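Local coordinates for protein HP0958 (Helicobacter pylori, PDB 3NA7) that probably acts in flagellar biogenesis and export as a chaperone and post-transcriptional regulator, and pairs a coiled-coil hairpin with a C4 zinc ribbon, at residues A[53-58]-A[121-126]; A[60-65]-A[111-116]; A[199-204]-A[223-228]. All blocks are in the same frame, centred on the assembly; numbering follows the deposited sequence.

Contact 1. Residues A[53-58]-A[121-126]; sequences EEKLAL and KRKSEK
Lys123 reaches from its own helix across to Glu54, Lys55 and Leu58, and this one side chain takes part in three of the four residue contacts here between two arms of an antiparallel coiled-coil hairpin. Helix 24-85 supplies residues 53-58 and helix 91-171 supplies residues 121-126; the axes of these two short segments approach to 10.0 Å, with 164° between their directions. At the root, Lys123 CB lies 3.7 Å from Lys55 CG, and the two lysine stems run antiparallel, side against side, each using its methylenes as apolar surface. Farther out, Lys123 CD passes Glu54 CB at 3.9 Å. Lys123 CE packs against that same carbon and also meets Leu58 CD1, while Leu58 leans against Glu119 and Ile120 of the facing helix. The lysine chain is nearly straight up to CE and then bends at its last torsion (chi4 -72°), which swings the ammonium toward Glu54. There Lys123 NZ forms a salt bridge to Glu54 OE1 at 2.8 Å, coming from above the carboxylate plane, 37° out of it. The other oxygen, OE2, is engaged by Asn50 ND2, so both ends of the carboxylate are held. Lys55 leaves in the other direction: its ammonium has its main partners in Gln127 and in Glu52, one turn earlier on its own helix. A bend at chi3 also brings Lys55 NZ to Ser124 OG, a weak hydrogen bond of 3.0 Å.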
# COMPACT_ATOMS: atom_id res chain seq x y z
N GLU A 53 -6.31 -12.24 -18.34
CA GLU A 53 -6.47 -11.28 -19.44
C GLU A 53 -5.37 -11.44 -20.50
O GLU A 53 -5.64 -11.38 -21.70
CB GLU A 53 -6.55 -9.83 -18.95
CG GLU A 53 -7.81 -9.49 -18.15
CD GLU A 53 -9.12 -9.85 -18.87
OE1 GLU A 53 -9.56 -9.09 -19.77
OE2 GLU A 53 -9.73 -10.90 -18.51
N GLU A 54 -4.13 -11.66 -20.07
CA GLU A 54 -3.05 -11.87 -21.04
C GLU A 54 -3.22 -13.15 -21.83
O GLU A 54 -2.92 -13.19 -23.02
CB GLU A 54 -1.68 -11.79 -20.39
CG GLU A 54 -1.40 -10.42 -19.86
CD GLU A 54 -0.36 -10.38 -18.78
OE1 GLU A 54 0.28 -11.43 -18.47
OE2 GLU A 54 -0.18 -9.28 -18.22
N LYS A 55 -3.70 -14.21 -21.18
CA LYS A 55 -3.98 -15.45 -21.89
C LYS A 55 -5.13 -15.27 -22.92
O LYS A 55 -5.10 -15.86 -24.01
CB LYS A 55 -4.29 -16.60 -20.93
CG LYS A 55 -3.14 -17.11 -20.10
CD LYS A 55 -3.68 -17.89 -18.85
CE LYS A 55 -4.44 -19.18 -19.27
NZ LYS A 55 -5.16 -19.83 -18.16
N LEU A 56 -6.10 -14.45 -22.59
CA LEU A 56 -7.19 -14.16 -23.52
C LEU A 56 -6.71 -13.46 -24.80
O LEU A 56 -7.10 -13.84 -25.90
CB LEU A 56 -8.30 -13.37 -22.84
CG LEU A 56 -9.39 -14.18 -22.13
CD1 LEU A 56 -10.12 -13.37 -21.04
CD2 LEU A 56 -10.40 -14.72 -23.17
N ALA A 57 -5.87 -12.44 -24.64
CA ALA A 57 -5.30 -11.71 -25.77
C ALA A 57 -4.49 -12.65 -26.64
O ALA A 57 -4.58 -12.61 -27.87
CB ALA A 57 -4.44 -10.52 -25.29
N LEU A 58 -3.72 -13.52 -26.00
CA LEU A 58 -2.90 -14.47 -26.73
C LEU A 58 -3.74 -15.50 -27.48
O LEU A 58 -3.38 -15.92 -28.58
CB LEU A 58 -1.93 -15.17 -25.80
CG LEU A 58 -0.77 -14.37 -25.24
CD1 LEU A 58 -0.14 -15.18 -24.11
CD2 LEU A 58 0.28 -14.05 -26.32
N LYS A 121 0.63 -21.56 -21.93
CA LYS A 121 0.94 -22.60 -20.97
C LYS A 121 1.79 -22.10 -19.78
O LYS A 121 1.51 -22.47 -18.63
CB LYS A 121 1.65 -23.73 -21.69
CG LYS A 121 1.44 -25.13 -21.16
CD LYS A 121 1.62 -26.17 -22.31
CE LYS A 121 1.53 -27.62 -21.81
NZ LYS A 121 2.82 -28.15 -21.26
N ARG A 122 2.81 -21.28 -20.05
CA ARG A 122 3.66 -20.74 -18.98
C ARG A 122 2.84 -19.87 -18.03
O ARG A 122 3.09 -19.86 -16.82
CB ARG A 122 4.88 -19.94 -19.48
CG ARG A 122 5.97 -20.69 -20.27
CD ARG A 122 6.15 -22.19 -19.88
NE ARG A 122 6.27 -23.03 -21.09
CZ ARG A 122 5.78 -24.26 -21.24
NH1 ARG A 122 5.13 -24.87 -20.25
NH2 ARG A 122 5.94 -24.90 -22.40
N LYS A 123 1.89 -19.14 -18.58
CA LYS A 123 1.04 -18.30 -17.77
C LYS A 123 0.11 -19.14 -16.90
O LYS A 123 -0.10 -18.79 -15.75
CB LYS A 123 0.26 -17.29 -18.62
CG LYS A 123 1.19 -16.20 -19.26
CD LYS A 123 0.39 -15.09 -19.94
CE LYS A 123 1.30 -14.08 -20.66
NZ LYS A 123 2.07 -13.19 -19.73
N SER A 124 -0.42 -20.24 -17.45
CA SER A 124 -1.29 -21.15 -16.71
C SER A 124 -0.51 -21.86 -15.58
O SER A 124 -1.07 -22.09 -14.50
CB SER A 124 -1.93 -22.20 -17.63
OG SER A 124 -2.78 -21.59 -18.57
N GLU A 125 0.76 -22.20 -15.83
CA GLU A 125 1.64 -22.71 -14.78
C GLU A 125 1.85 -21.68 -13.68
O GLU A 125 1.83 -22.02 -12.50
CB GLU A 125 3.00 -23.14 -15.33
CG GLU A 125 2.99 -24.49 -16.00
CD GLU A 125 4.15 -24.67 -17.00
OE1 GLU A 125 3.94 -25.37 -18.01
OE2 GLU A 125 5.26 -24.11 -16.79
N LYS A 126 2.06 -20.41 -14.07
CA LYS A 126 2.24 -19.35 -13.09
C LYS A 126 0.97 -19.15 -12.26
O LYS A 126 1.05 -18.95 -11.06
CB LYS A 126 2.68 -18.04 -13.74
CG LYS A 126 2.78 -16.85 -12.79
CD LYS A 126 3.90 -17.08 -11.76
CE LYS A 126 4.15 -15.85 -10.90
NZ LYS A 126 5.24 -16.15 -9.96

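Contact 2. Residues A[60-65]-A[111-116]; sequences LQVSKN and REIENL
Gln61 O is gripped twice by Asn65, whose side chain meets Glu112, Ile113 and Leu116 on the facing helix. Asn65 N makes the ordinary helical bond to Gln61 O at 2.9 Å, and Asn65 ND2 bonds to the same oxygen at 2.8 Å with an N-H...O angle of 161°. ND2 approaches from above the carbonyl plane, while Gln61 O lies close to the plane of the Asn65 amide. This bond fixes the amide's rotation. Across the interface the amide therefore meets carbon: Asn65 OD1 faces Glu112 CG at 3.3 Å, ND2 rests against Leu116 CD1, and Asn65 CB packs on Ile113 CG1 at 3.5 Å. Leu116 divides its branches, CD1 turning to Asn65 and the Gln61 stem, CD2 lying beside the Gln61 amide. Leu116 CB touches Val62 CG2 at 3.5 Å; the other valine methyl, CG1, which chi1 (168°) sets anti to the backbone N, meets Ile113 CG2, the two side chains roughly perpendicular. In this antiparallel coiled-coil hairpin the axes of segments 60-65 and 111-116 come within 9.4 Å, and the layer continues both ways: Ile113 reaches Glu66 and Leu69 of helix 24-85, Val62 reaches Gln117 and Ile120 of helix 91-171.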
# COMPACT_ATOMS: atom_id res chain seq x y z
N LEU A 60 -6.66 -15.01 -28.69
CA LEU A 60 -7.15 -14.26 -29.85
C LEU A 60 -6.13 -14.27 -30.99
O LEU A 60 -6.50 -14.47 -32.14
CB LEU A 60 -7.54 -12.83 -29.45
CG LEU A 60 -8.10 -11.83 -30.48
CD1 LEU A 60 -9.26 -12.39 -31.32
CD2 LEU A 60 -8.53 -10.54 -29.77
N GLN A 61 -4.85 -14.10 -30.67
CA GLN A 61 -3.78 -14.20 -31.67
C GLN A 61 -3.67 -15.59 -32.24
O GLN A 61 -3.53 -15.74 -33.45
CB GLN A 61 -2.44 -13.81 -31.07
CG GLN A 61 -2.29 -12.36 -30.73
CD GLN A 61 -0.86 -12.01 -30.43
OE1 GLN A 61 -0.50 -11.70 -29.30
NE2 GLN A 61 -0.02 -12.06 -31.46
N VAL A 62 -3.69 -16.61 -31.39
CA VAL A 62 -3.75 -18.00 -31.86
C VAL A 62 -4.85 -18.17 -32.92
O VAL A 62 -4.63 -18.79 -33.95
CB VAL A 62 -3.93 -19.02 -30.70
CG1 VAL A 62 -4.29 -20.42 -31.23
CG2 VAL A 62 -2.65 -19.07 -29.80
N SER A 63 -6.01 -17.58 -32.67
CA SER A 63 -7.17 -17.74 -33.53
C SER A 63 -7.02 -16.98 -34.85
O SER A 63 -7.43 -17.47 -35.91
CB SER A 63 -8.42 -17.27 -32.80
OG SER A 63 -9.56 -17.56 -33.57
N LYS A 64 -6.40 -15.80 -34.78
CA LYS A 64 -6.12 -14.98 -35.96
C LYS A 64 -5.10 -15.66 -36.86
O LYS A 64 -5.32 -15.78 -38.06
CB LYS A 64 -5.67 -13.57 -35.56
CG LYS A 64 -6.83 -12.65 -35.21
CD LYS A 64 -6.38 -11.31 -34.62
CE LYS A 64 -7.58 -10.38 -34.41
NZ LYS A 64 -7.30 -9.24 -33.48
N ASN A 65 -4.02 -16.13 -36.26
CA ASN A 65 -3.04 -16.95 -36.96
C ASN A 65 -3.63 -18.22 -37.57
O ASN A 65 -3.15 -18.70 -38.60
CB ASN A 65 -1.88 -17.34 -36.02
CG ASN A 65 -0.88 -16.21 -35.83
OD1 ASN A 65 0.05 -16.04 -36.63
ND2 ASN A 65 -1.04 -15.45 -34.76
N ARG A 111 4.63 -22.35 -36.58
CA ARG A 111 5.59 -21.94 -35.54
C ARG A 111 5.05 -20.84 -34.61
O ARG A 111 5.26 -20.91 -33.40
CB ARG A 111 6.95 -21.51 -36.11
CG ARG A 111 7.62 -22.51 -37.06
CD ARG A 111 9.12 -22.18 -37.33
NE ARG A 111 9.33 -21.04 -38.23
CZ ARG A 111 9.43 -21.11 -39.56
NH1 ARG A 111 9.63 -20.01 -40.28
NH2 ARG A 111 9.35 -22.28 -40.19
N GLU A 112 4.42 -19.81 -35.17
CA GLU A 112 3.89 -18.71 -34.38
C GLU A 112 2.78 -19.20 -33.43
O GLU A 112 2.78 -18.87 -32.26
CB GLU A 112 3.40 -17.54 -35.28
CG GLU A 112 2.62 -16.40 -34.55
CD GLU A 112 3.50 -15.56 -33.64
OE1 GLU A 112 2.99 -14.69 -32.89
OE2 GLU A 112 4.73 -15.75 -33.67
N ILE A 113 1.87 -20.01 -33.93
CA ILE A 113 0.84 -20.62 -33.10
C ILE A 113 1.43 -21.47 -31.98
O ILE A 113 1.01 -21.35 -30.82
CB ILE A 113 -0.15 -21.45 -33.93
CG1 ILE A 113 -0.85 -20.54 -34.94
CG2 ILE A 113 -1.16 -22.20 -33.00
CD1 ILE A 113 -1.62 -21.31 -36.04
N GLU A 114 2.39 -22.33 -32.30
CA GLU A 114 3.05 -23.13 -31.28
C GLU A 114 3.73 -22.25 -30.22
O GLU A 114 3.69 -22.57 -29.03
CB GLU A 114 4.05 -24.09 -31.91
CG GLU A 114 4.67 -25.12 -30.96
CD GLU A 114 5.59 -26.10 -31.68
OE1 GLU A 114 5.22 -26.54 -32.80
OE2 GLU A 114 6.67 -26.43 -31.12
N ASN A 115 4.33 -21.14 -30.65
CA ASN A 115 4.97 -20.20 -29.73
C ASN A 115 3.98 -19.53 -28.78
O ASN A 115 4.27 -19.38 -27.58
CB ASN A 115 5.76 -19.12 -30.49
CG ASN A 115 7.16 -19.59 -30.88
OD1 ASN A 115 7.71 -20.50 -30.26
ND2 ASN A 115 7.73 -18.94 -31.90
N LEU A 116 2.84 -19.12 -29.32
CA LEU A 116 1.81 -18.48 -28.53
C LEU A 116 1.25 -19.47 -27.50
O LEU A 116 1.13 -19.15 -26.32
CB LEU A 116 0.68 -17.93 -29.42
CG LEU A 116 1.00 -16.78 -30.38
CD1 LEU A 116 0.03 -16.70 -31.56
CD2 LEU A 116 1.12 -15.43 -29.65

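Contact 3. Residues A[199-204]-A[223-228]; sequences QACGGC and ITCPYC. With ZN (zinc ion), chain B.
A C4 zinc ribbon is built round one zinc ion held by two CxxC loops, Cys201 and Cys204 from residues 199-204, Cys225 and Cys228 from residues 223-228. Cys201 SG lies 2.1 Å from the zinc ion. Cys204 SG lies 2.4 Å from the zinc ion, and Cys225 SG and Cys228 SG are each 2.5 Å from it. The metal is what joins the segments, and the direct touching is between the sulfurs and methylenes packed about it, such as Cys201 SG against Cys225 CB. The two loops repeat one design. In each, the first cysteine holds its sulfur anti to the backbone N (chi1 171° for Cys201, 167° for Cys225), whereas the second places it between N and the carbonyl carbon, 69° in both; the differing torsions let the first and second cysteine of each loop both reach the one ion. Backbone amides follow the same pattern: Cys201 SG accepts from Cys204 N at 3.3 Å and more weakly from Gly203 N, and Cys225 SG accepts from Tyr227 N at 3.2 Å and from Cys228 N. Such N-H...S bonds probably draw off some of the charge of the thiolates and hold each loop curled under its sulfur. Tyr227 extends beyond the site, with Pro226 CG over the centre of one ring face and its hydroxyl bonded to Arg207 O. The edge of that ring turns to the metal site, Cys204 SG sitting near the ring plane, 4.0 Å from Tyr227 CD2.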
# COMPACT_ATOMS: atom_id res chain seq x y z
N GLN A 199 18.03 27.50 23.30
CA GLN A 199 17.28 28.72 23.58
C GLN A 199 16.17 28.86 22.54
O GLN A 199 15.70 29.95 22.24
CB GLN A 199 18.22 29.93 23.54
CG GLN A 199 17.70 31.20 24.19
CD GLN A 199 18.72 32.34 24.18
OE1 GLN A 199 19.91 32.12 24.40
NE2 GLN A 199 18.24 33.56 23.95
N ALA A 200 15.75 27.72 21.99
CA ALA A 200 14.75 27.72 20.92
C ALA A 200 13.49 26.96 21.33
O ALA A 200 13.53 26.11 22.23
CB ALA A 200 15.35 27.14 19.64
N CYS A 201 12.37 27.25 20.66
CA CYS A 201 11.12 26.54 20.94
C CYS A 201 11.36 25.06 20.68
O CYS A 201 11.86 24.71 19.62
CB CYS A 201 10.00 27.08 20.04
SG CYS A 201 8.39 26.16 20.05
N GLY A 202 11.03 24.19 21.63
CA GLY A 202 11.13 22.74 21.42
C GLY A 202 10.18 22.18 20.36
O GLY A 202 10.20 20.97 20.08
N GLY A 203 9.36 23.05 19.78
CA GLY A 203 8.36 22.68 18.77
C GLY A 203 8.62 23.25 17.39
O GLY A 203 8.48 22.54 16.42
N CYS A 204 9.00 24.53 17.29
CA CYS A 204 9.40 25.08 15.98
C CYS A 204 10.90 25.33 15.80
O CYS A 204 11.35 25.58 14.69
CB CYS A 204 8.59 26.34 15.64
SG CYS A 204 8.96 27.76 16.66
N ILE A 223 3.68 30.05 29.30
CA ILE A 223 3.93 30.93 28.17
C ILE A 223 3.77 30.12 26.89
O ILE A 223 3.99 28.90 26.89
CB ILE A 223 5.35 31.59 28.25
CG1 ILE A 223 5.61 32.20 29.63
CG2 ILE A 223 5.53 32.66 27.18
CD1 ILE A 223 5.96 31.20 30.73
N THR A 224 3.36 30.80 25.82
CA THR A 224 3.33 30.21 24.49
C THR A 224 4.45 30.77 23.65
O THR A 224 4.84 31.92 23.81
CB THR A 224 2.01 30.46 23.73
OG1 THR A 224 1.85 31.86 23.46
CG2 THR A 224 0.82 29.93 24.52
N CYS A 225 4.94 29.94 22.73
CA CYS A 225 5.94 30.38 21.79
C CYS A 225 5.37 31.45 20.88
O CYS A 225 4.26 31.31 20.38
CB CYS A 225 6.46 29.20 20.96
SG CYS A 225 7.41 29.77 19.54
N PRO A 226 6.14 32.52 20.65
CA PRO A 226 5.61 33.61 19.83
C PRO A 226 5.68 33.34 18.32
O PRO A 226 5.10 34.09 17.53
CB PRO A 226 6.51 34.79 20.22
CG PRO A 226 7.83 34.15 20.56
CD PRO A 226 7.47 32.82 21.20
N TYR A 227 6.38 32.28 17.92
CA TYR A 227 6.47 31.93 16.49
C TYR A 227 5.40 30.95 16.06
O TYR A 227 4.87 31.07 14.94
CB TYR A 227 7.85 31.41 16.12
CG TYR A 227 8.98 32.16 16.79
CD1 TYR A 227 9.17 33.53 16.58
CD2 TYR A 227 9.86 31.51 17.64
CE1 TYR A 227 10.20 34.23 17.20
CE2 TYR A 227 10.91 32.20 18.27
CZ TYR A 227 11.07 33.56 18.04
OH TYR A 227 12.11 34.24 18.64
N CYS A 228 5.04 30.00 16.92
CA CYS A 228 4.09 28.95 16.49
C CYS A 228 2.88 28.73 17.38
O CYS A 228 1.92 28.11 16.94
CB CYS A 228 4.82 27.61 16.31
SG CYS A 228 5.33 26.99 17.88
ZN ZN B . 7.63 27.48 18.58

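Contacts 1 and 2 are neighbouring layers of one hairpin, formed by the same two helices, with contact 2 nested inside the chain loop that contact 1 closes; their centres are 13 Å apart and Leu58 meets Leu116 between them. Contact 1 is a surface contact, joined by charge and long lysine stems, whereas contact 2 is partly buried, has the closer axes and is packed largely by branched apolar groups beside an asparagine. Contact 3, also partly buried, lies at the far side of the chain's centre, about 62 Å from contact 1 and 71 Å from contact 2, centre to centre. There loops and the end of a short strand replace helices, and metal coordination does the joining.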